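Local coordinates for putative protease (Parabacteroides distasonis ATCC 8503, PDB 3KD4), which is of unknown function but is probably an exported protease, at residues G227-T232 with V279-Y284; K220-S225 with I290-N295. One frame throughout, in Å; residues are numbered along the deposited sequence.

Interaction 1 of 2, residues G227-T232 with V279-Y284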
ATOM      1  N   GLY A 227     -29.301   1.598   6.436  1.00 32.71           N
ATOM      2  CA  GLY A 227     -28.701   2.884   6.046  1.00 31.21           C
ATOM      3  C   GLY A 227     -29.738   3.989   5.819  1.00 30.24           C
ATOM      4  O   GLY A 227     -29.533   4.904   5.034  1.00 28.73           O
ATOM      5  N   TYR A 228     -30.852   3.901   6.528  1.00 29.43           N
ATOM      6  CA  TYR A 228     -31.974   4.828   6.329  1.00 29.50           C
ATOM      7  C   TYR A 228     -31.572   6.288   6.523  1.00 27.51           C
ATOM      8  O   TYR A 228     -31.835   7.120   5.670  1.00 26.85           O
ATOM      9  CB  TYR A 228     -33.152   4.497   7.263  1.00 30.14           C
ATOM     10  CG  TYR A 228     -34.236   5.561   7.153  1.00 34.68           C
ATOM     11  CD1 TYR A 228     -35.142   5.560   6.076  1.00 38.35           C
ATOM     12  CD2 TYR A 228     -34.308   6.609   8.068  1.00 38.24           C
ATOM     13  CE1 TYR A 228     -36.108   6.542   5.943  1.00 39.81           C
ATOM     14  CE2 TYR A 228     -35.268   7.615   7.928  1.00 40.15           C
ATOM     15  CZ  TYR A 228     -36.166   7.571   6.866  1.00 41.38           C
ATOM     16  OH  TYR A 228     -37.147   8.555   6.733  1.00 45.44           O
ATOM     17  N   GLU A 229     -30.932   6.583   7.643  1.00 25.84           N
ATOM     18  CA  GLU A 229     -30.489   7.929   7.918  1.00 25.56           C
ATOM     19  C   GLU A 229     -29.478   8.442   6.882  1.00 23.93           C
ATOM     20  O   GLU A 229     -29.557   9.594   6.447  1.00 23.29           O
ATOM     21  CB  GLU A 229     -29.900   8.043   9.317  1.00 25.81           C
ATOM     22  CG  GLU A 229     -29.139   9.406   9.551  1.00 30.57           C
ATOM     23  CD  GLU A 229     -28.717   9.658  11.025  1.00 37.22           C
ATOM     24  OE1 GLU A 229     -29.282   8.973  11.921  1.00 40.77           O
ATOM     25  OE2 GLU A 229     -27.820  10.530  11.271  1.00 37.00           O
ATOM     26  N   SER A 230     -28.537   7.586   6.503  1.00 22.31           N
ATOM     27  CA  SER A 230     -27.498   7.951   5.568  1.00 21.04           C
ATOM     28  C   SER A 230     -28.119   8.327   4.217  1.00 20.77           C
ATOM     29  O   SER A 230     -27.740   9.321   3.600  1.00 19.34           O
ATOM     30  CB  SER A 230     -26.481   6.821   5.448  1.00 20.75           C
ATOM     31  OG  SER A 230     -25.812   6.569   6.703  1.00 20.58           O
ATOM     32  N   LYS A 231     -29.091   7.535   3.766  1.00 21.25           N
ATOM     33  CA  LYS A 231     -29.786   7.834   2.528  1.00 21.17           C
ATOM     34  C   LYS A 231     -30.597   9.133   2.633  1.00 20.90           C
ATOM     35  O   LYS A 231     -30.586   9.941   1.733  1.00 20.74           O
ATOM     36  CB  LYS A 231     -30.714   6.695   2.143  1.00 21.67           C
ATOM     37  CG  LYS A 231     -29.972   5.400   1.741  1.00 23.88           C
ATOM     38  CD  LYS A 231     -30.921   4.211   1.751  1.00 27.62           C
ATOM     39  CE  LYS A 231     -30.214   2.936   1.321  1.00 30.70           C
ATOM     40  NZ  LYS A 231     -31.109   1.740   1.440  1.00 35.15           N
ATOM     41  N   THR A 232     -31.323   9.301   3.726  1.00 21.50           N
ATOM     42  CA  THR A 232     -32.188  10.474   3.898  1.00 20.86           C
ATOM     43  C   THR A 232     -31.312  11.690   3.979  1.00 20.59           C
ATOM     44  O   THR A 232     -31.573  12.672   3.290  1.00 21.19           O
ATOM     45  CB  THR A 232     -33.107  10.347   5.120  1.00 21.57           C
ATOM     46  OG1 THR A 232     -33.928   9.184   4.964  1.00 21.32           O
ATOM     47  CG2 THR A 232     -34.011  11.604   5.276  1.00 20.58           C
ATOM     48  N   VAL A 279     -21.788   4.100  11.553  1.00 23.94           N
ATOM     49  CA  VAL A 279     -20.541   4.633  11.004  1.00 23.25           C
ATOM     50  C   VAL A 279     -20.686   6.129  10.876  1.00 24.38           C
ATOM     51  O   VAL A 279     -19.898   6.885  11.440  1.00 24.27           O
ATOM     52  CB  VAL A 279     -20.173   4.028   9.610  1.00 22.75           C
ATOM     53  CG1 VAL A 279     -18.937   4.726   9.051  1.00 21.31           C
ATOM     54  CG2 VAL A 279     -19.931   2.545   9.725  1.00 20.51           C
ATOM     55  N   LEU A 280     -21.721   6.527  10.152  1.00 25.91           N
ATOM     56  CA  LEU A 280     -22.047   7.935   9.903  1.00 27.25           C
ATOM     57  C   LEU A 280     -22.006   8.726  11.231  1.00 27.81           C
ATOM     58  O   LEU A 280     -21.203   9.637  11.371  1.00 28.71           O
ATOM     59  CB  LEU A 280     -23.401   8.039   9.183  1.00 27.15           C
ATOM     60  CG  LEU A 280     -23.977   9.437   8.844  1.00 29.38           C
ATOM     61  CD1 LEU A 280     -23.141  10.166   7.777  1.00 30.55           C
ATOM     62  CD2 LEU A 280     -25.433   9.333   8.406  1.00 28.30           C
ATOM     63  N   ARG A 281     -22.773   8.307  12.231  1.00 28.12           N
ATOM     64  CA  ARG A 281     -22.773   9.010  13.530  1.00 29.07           C
ATOM     65  C   ARG A 281     -21.453   8.999  14.312  1.00 29.01           C
ATOM     66  O   ARG A 281     -21.194   9.930  15.061  1.00 28.17           O
ATOM     67  CB  ARG A 281     -23.902   8.489  14.422  1.00 29.22           C
ATOM     68  CG  ARG A 281     -25.282   8.916  13.924  1.00 32.25           C
ATOM     69  CD  ARG A 281     -26.405   8.467  14.860  1.00 34.80           C
ATOM     70  NE  ARG A 281     -26.579   7.014  14.852  1.00 37.96           N
ATOM     71  CZ  ARG A 281     -27.486   6.336  14.139  1.00 39.01           C
ATOM     72  NH1 ARG A 281     -28.352   6.944  13.337  1.00 39.19           N
ATOM     73  NH2 ARG A 281     -27.526   5.015  14.235  1.00 40.38           N
ATOM     74  N   SER A 282     -20.622   7.959  14.159  1.00 28.87           N
ATOM     75  CA  SER A 282     -19.419   7.838  14.990  1.00 28.50           C
ATOM     76  C   SER A 282     -18.257   8.700  14.547  1.00 28.53           C
ATOM     77  O   SER A 282     -17.345   8.937  15.337  1.00 29.12           O
ATOM     78  CB  SER A 282     -18.935   6.378  15.080  1.00 29.45           C
ATOM     79  OG  SER A 282     -18.312   5.952  13.883  1.00 28.22           O
ATOM     80  N   ALA A 283     -18.237   9.145  13.295  1.00 28.17           N
ATOM     81  CA  ALA A 283     -17.129   9.982  12.828  1.00 28.28           C
ATOM     82  C   ALA A 283     -15.750   9.296  12.678  1.00 27.82           C
ATOM     83  O   ALA A 283     -14.708   9.972  12.584  1.00 28.17           O
ATOM     84  CB  ALA A 283     -16.987  11.205  13.740  1.00 28.83           C
ATOM     85  N   TYR A 284     -15.717   7.973  12.683  1.00 25.81           N
ATOM     86  CA  TYR A 284     -14.547   7.256  12.184  1.00 25.20           C
ATOM     87  C   TYR A 284     -15.086   6.045  11.436  1.00 23.35           C
ATOM     88  O   TYR A 284     -16.190   5.604  11.686  1.00 23.45           O
ATOM     89  CB  TYR A 284     -13.572   6.855  13.307  1.00 24.76           C
ATOM     90  CG  TYR A 284     -14.166   5.924  14.330  1.00 26.33           C
ATOM     91  CD1 TYR A 284     -14.110   4.553  14.173  1.00 26.33           C
ATOM     92  CD2 TYR A 284     -14.776   6.429  15.473  1.00 28.06           C
ATOM     93  CE1 TYR A 284     -14.683   3.706  15.111  1.00 27.62           C
ATOM     94  CE2 TYR A 284     -15.321   5.605  16.415  1.00 28.73           C
ATOM     95  CZ  TYR A 284     -15.283   4.247  16.239  1.00 28.98           C
ATOM     96  OH  TYR A 284     -15.858   3.448  17.205  1.00 29.14           O
TER

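Interaction 2 of 2, residues K220-S225 with I290-N295. With PO4 (phosphate ion), chain E.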
ATOM      1  N   LYS A 220     -23.335  -8.289  -0.293  1.00 23.67           N
ATOM      2  CA  LYS A 220     -24.562  -8.639   0.448  1.00 25.57           C
ATOM      3  C   LYS A 220     -24.429  -8.215   1.895  1.00 25.43           C
ATOM      4  O   LYS A 220     -25.350  -7.687   2.460  1.00 25.52           O
ATOM      5  CB  LYS A 220     -24.872 -10.137   0.384  1.00 25.65           C
ATOM      6  CG  LYS A 220     -25.392 -10.561  -0.975  1.00 30.59           C
ATOM      7  CD  LYS A 220     -25.530 -12.104  -1.136  1.00 36.01           C
ATOM      8  CE  LYS A 220     -25.764 -12.493  -2.632  1.00 38.03           C
ATOM      9  NZ  LYS A 220     -25.913 -13.975  -2.774  1.00 39.96           N
ATOM     10  N   ARG A 221     -23.268  -8.469   2.470  1.00 25.66           N
ATOM     11  CA  ARG A 221     -22.997  -8.133   3.856  0.50 26.22           C
ATOM     12  C   ARG A 221     -22.975  -6.612   4.020  1.00 26.92           C
ATOM     13  O   ARG A 221     -23.480  -6.085   5.022  1.00 27.75           O
ATOM     14  CB  ARG A 221     -21.692  -8.813   4.323  0.50 25.72           C
ATOM     15  CG  ARG A 221     -21.804 -10.367   4.288  0.50 26.02           C
ATOM     16  CD  ARG A 221     -20.494 -11.151   4.502  0.50 26.97           C
ATOM     17  NE  ARG A 221     -20.336 -11.721   5.838  0.50 28.13           N
ATOM     18  CZ  ARG A 221     -19.397 -11.338   6.685  0.50 28.15           C
ATOM     19  NH1 ARG A 221     -18.568 -10.384   6.336  0.50 29.13           N
ATOM     20  NH2 ARG A 221     -19.282 -11.882   7.877  0.50 31.42           N
ATOM     21  N   LEU A 222     -22.405  -5.914   3.037  1.00 26.43           N
ATOM     22  CA  LEU A 222     -22.374  -4.449   3.104  1.00 26.87           C
ATOM     23  C   LEU A 222     -23.793  -3.904   3.144  1.00 28.55           C
ATOM     24  O   LEU A 222     -24.068  -2.954   3.884  1.00 28.97           O
ATOM     25  CB  LEU A 222     -21.612  -3.849   1.937  1.00 25.98           C
ATOM     26  CG  LEU A 222     -20.097  -4.013   1.966  1.00 25.29           C
ATOM     27  CD1 LEU A 222     -19.452  -3.272   0.822  1.00 22.67           C
ATOM     28  CD2 LEU A 222     -19.524  -3.549   3.277  1.00 26.31           C
ATOM     29  N   LYS A 223     -24.684  -4.534   2.369  1.00 29.68           N
ATOM     30  CA  LYS A 223     -26.064  -4.075   2.190  1.00 30.85           C
ATOM     31  C   LYS A 223     -27.002  -4.515   3.307  1.00 31.87           C
ATOM     32  O   LYS A 223     -28.134  -4.091   3.339  1.00 32.08           O
ATOM     33  CB  LYS A 223     -26.625  -4.529   0.838  1.00 30.52           C
ATOM     34  CG  LYS A 223     -26.008  -3.834  -0.388  1.00 31.95           C
ATOM     35  CD  LYS A 223     -26.271  -4.624  -1.668  1.00 34.09           C
ATOM     36  CE  LYS A 223     -26.245  -3.778  -2.977  1.00 35.67           C
ATOM     37  NZ  LYS A 223     -25.017  -2.943  -3.349  1.00 34.93           N
ATOM     38  N   GLU A 224     -26.522  -5.319   4.239  1.00 34.04           N
ATOM     39  CA  GLU A 224     -27.339  -5.796   5.342  1.00 35.81           C
ATOM     40  C   GLU A 224     -27.893  -4.693   6.249  1.00 36.18           C
ATOM     41  O   GLU A 224     -28.959  -4.884   6.772  1.00 36.56           O
ATOM     42  CB  GLU A 224     -26.577  -6.797   6.216  1.00 36.07           C
ATOM     43  CG  GLU A 224     -26.603  -8.237   5.698  1.00 40.61           C
ATOM     44  CD  GLU A 224     -25.630  -9.155   6.438  1.00 45.63           C
ATOM     45  OE1 GLU A 224     -25.098  -8.743   7.501  1.00 47.65           O
ATOM     46  OE2 GLU A 224     -25.382 -10.287   5.941  1.00 51.29           O
ATOM     47  N   SER A 225     -27.194  -3.585   6.486  1.00 36.45           N
ATOM     48  CA  SER A 225     -27.847  -2.477   7.254  1.00 37.60           C
ATOM     49  C   SER A 225     -28.758  -1.630   6.350  1.00 37.12           C
ATOM     50  O   SER A 225     -28.448  -1.424   5.203  1.00 37.60           O
ATOM     51  CB  SER A 225     -26.843  -1.567   7.964  1.00 37.40           C
ATOM     52  OG  SER A 225     -25.865  -1.100   7.070  1.00 39.87           O
ATOM     53  N   ILE A 290     -16.160   3.358   5.054  1.00 17.81           N
ATOM     54  CA  ILE A 290     -16.233   4.641   4.371  1.00 18.17           C
ATOM     55  C   ILE A 290     -16.646   4.480   2.910  1.00 17.76           C
ATOM     56  O   ILE A 290     -17.516   5.211   2.404  1.00 17.64           O
ATOM     57  CB  ILE A 290     -14.896   5.440   4.537  1.00 19.34           C
ATOM     58  CG1 ILE A 290     -14.703   5.827   6.013  1.00 19.64           C
ATOM     59  CG2 ILE A 290     -14.878   6.706   3.647  1.00 18.52           C
ATOM     60  CD1 ILE A 290     -13.265   6.339   6.355  1.00 24.37           C
ATOM     61  N   ALA A 291     -16.078   3.491   2.246  1.00 17.69           N
ATOM     62  CA  ALA A 291     -16.451   3.204   0.874  1.00 17.54           C
ATOM     63  C   ALA A 291     -17.954   2.926   0.747  1.00 16.56           C
ATOM     64  O   ALA A 291     -18.583   3.406  -0.179  1.00 15.62           O
ATOM     65  CB  ALA A 291     -15.654   2.006   0.348  1.00 18.37           C
ATOM     66  N   GLN A 292     -18.516   2.143   1.661  1.00 17.11           N
ATOM     67  CA  GLN A 292     -19.947   1.784   1.590  1.00 16.59           C
ATOM     68  C   GLN A 292     -20.823   2.951   1.959  1.00 16.79           C
ATOM     69  O   GLN A 292     -21.864   3.148   1.348  1.00 17.46           O
ATOM     70  CB  GLN A 292     -20.284   0.571   2.467  1.00 17.01           C
ATOM     71  CG  GLN A 292     -21.751   0.120   2.410  1.00 17.82           C
ATOM     72  CD  GLN A 292     -22.240  -0.312   1.038  1.00 19.10           C
ATOM     73  OE1 GLN A 292     -21.477  -0.369   0.083  1.00 20.10           O
ATOM     74  NE2 GLN A 292     -23.532  -0.642   0.948  1.00 18.01           N
ATOM     75  N   LEU A 293     -20.397   3.745   2.942  1.00 16.89           N
ATOM     76  CA  LEU A 293     -21.150   4.947   3.318  1.00 16.35           C
ATOM     77  C   LEU A 293     -21.289   5.929   2.128  1.00 16.13           C
ATOM     78  O   LEU A 293     -22.382   6.431   1.796  1.00 15.85           O
ATOM     79  CB  LEU A 293     -20.471   5.637   4.506  1.00 16.70           C
ATOM     80  CG  LEU A 293     -21.158   6.932   4.948  1.00 16.61           C
ATOM     81  CD1 LEU A 293     -22.645   6.639   5.278  1.00 14.47           C
ATOM     82  CD2 LEU A 293     -20.430   7.629   6.141  1.00 16.30           C
ATOM     83  N   LEU A 294     -20.171   6.183   1.474  1.00 16.09           N
ATOM     84  CA  LEU A 294     -20.136   7.061   0.313  1.00 16.34           C
ATOM     85  C   LEU A 294     -21.029   6.481  -0.807  1.00 16.81           C
ATOM     86  O   LEU A 294     -21.849   7.168  -1.386  1.00 16.21           O
ATOM     87  CB  LEU A 294     -18.673   7.178  -0.127  1.00 16.46           C
ATOM     88  CG  LEU A 294     -18.263   7.991  -1.350  1.00 18.48           C
ATOM     89  CD1 LEU A 294     -18.693   9.468  -1.226  1.00 17.41           C
ATOM     90  CD2 LEU A 294     -16.740   7.829  -1.589  1.00 18.79           C
ATOM     91  N   ASN A 295     -20.861   5.191  -1.100  1.00 17.75           N
ATOM     92  CA  ASN A 295     -21.706   4.511  -2.084  1.00 18.32           C
ATOM     93  C   ASN A 295     -23.216   4.629  -1.770  1.00 18.33           C
ATOM     94  O   ASN A 295     -24.018   4.982  -2.653  1.00 19.44           O
ATOM     95  CB  ASN A 295     -21.270   3.037  -2.160  1.00 19.23           C
ATOM     96  CG  ASN A 295     -22.045   2.251  -3.185  1.00 19.18           C
ATOM     97  OD1 ASN A 295     -22.150   2.647  -4.344  1.00 21.17           O
ATOM     98  ND2 ASN A 295     -22.621   1.145  -2.749  1.00 19.56           N
TER
HETATM   99  P   PO4 E   5     -26.206 -14.654  -6.489  1.00 37.51           P
HETATM  100  O1  PO4 E   5     -25.460 -15.905  -6.041  1.00 32.90           O
HETATM  101  O2  PO4 E   5     -27.605 -15.026  -6.965  1.00 38.86           O
HETATM  102  O3  PO4 E   5     -26.293 -13.623  -5.408  1.00 39.57           O
HETATM  103  O4  PO4 E   5     -25.591 -13.968  -7.700  1.00 37.35           O
HETATM  104  O   HOH W   1     -25.305  -0.461   3.390  1.00 36.48           O
HETATM  105  O   HOH W   2     -25.153  -0.762  -1.458  1.00 34.35           O

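Interaction 1 of 2, residues G227-T232 with V279-Y284
Leu280 and Glu229 give the most surface to this contact, where the first turn of helix 228-238 lies beside the last turns of helix 276-282. Leu280 sends its CD2 methyl against Glu229 CG and the Ser230 backbone. The methyl sits 3.9 Å from Glu229 CG and 3.8 Å from Ser230 CA, so a branched aliphatic residue fills the space with one branch against backbone and the methylene part of an acid. Ser230 is small enough to let it in close, with OG 3.3 Å from Leu280 CD2. That hydroxyl is not left to the methyl, because it hydrogen-bonds to Asp277 OD1; the other carboxylate oxygen of Asp277 takes the backbone N-H of Glu229, holding down the start of the helix.

At the outer side of the leucine, the long flexible side chains close the contact with charge. Glu229 has CG anti to its own backbone N (chi1 168°) and runs on extended, which carries the carboxylate past Leu280 to Arg281. The arginine folds at chi3 (-69°) and offers the edge of its guanidinium: OE1 of Glu229 lies in that plane, 2.6 Å from Arg281 NH1. The salt bridge is short but its hydrogen bond is bent and weak, and the two flat groups are turned 55° apart. Acid at a helix start and base at a helix end also suit the helix dipoles, which probably favour both charges. The N-terminal turn of helix 228-238 thus packs against the C-terminal turn of helix 276-282, with a leucine methyl between the helices and a salt bridge across the more exposed side, among the helices of a domain consistent with a transglutaminase-like fold.

Interaction 2 of 2, residues K220-S225 with I290-N295
Leu222 and Gln292 meet at the face between helix 211-222 and helix 287-300, in a central domain whose helices pack on an antiparallel sheet, consistent with a transglutaminase-like fold. The amide of Gln292 lies against the leucine: its CD is 3.7 Å from Leu222 CB, and its OE1 is 3.6 Å from Leu222 CD1. Glutamine suits the place because it can lay its methylenes and amide on an apolar neighbour and still reach polar partners. With CG anti to the backbone N (chi1 -178°) and a bend at chi2 (61°), the side chain crosses Leu222 and carries NE2 to two waters.

Those waters bind the two segments where no direct polar bond does. One accepts from Gln292 NE2 at 3.0 Å and donates to Leu222 O at 2.8 Å. The other accepts from Gln292 NE2 at 2.9 Å and equally from Lys223 NZ, 2.9 Å away, so both N-H groups of the buried amide are used. With an alanine here in place of Gln292, both waters would probably lose the NE2 donor they share, and a gap would be likely to open beside Leu222.

Further out, Asp219 forms a salt bridge with Lys223 and so steadies the ammonium that feeds the second water. Val273 and Leu358 also pack on Leu222, while Ile276 and Val307 touch Gln292 and hem its chain in. On the outward side of helix 211-222, the extended Lys220 donates from NZ to O3 of a phosphate ion, probably from the crystallisation liquor, at 2.7 Å.

How the interactions relate
Both contacts belong to the same helical layer: helices 211-222 and 228-238, consecutive in the chain, meet helices 287-300 and 276-282 respectively. Interaction 2 is the more buried; interaction 1 is partly exposed and lies farther from the chain's centre. The chemistry follows: the outer contact is closed by a direct charge pair, whereas the inner one lays a glutamine amide on a leucine and bridges the rest through ordered water. Leu293, from helix 287-300, joins them, its CD1 lying 3.5 Å from Ser230 OG and its CD2 4.1 Å from Leu280 CD1. Ile276 also packs on Leu293, bringing helix 276-282 of interaction 1 onto helix 287-300 of interaction 2.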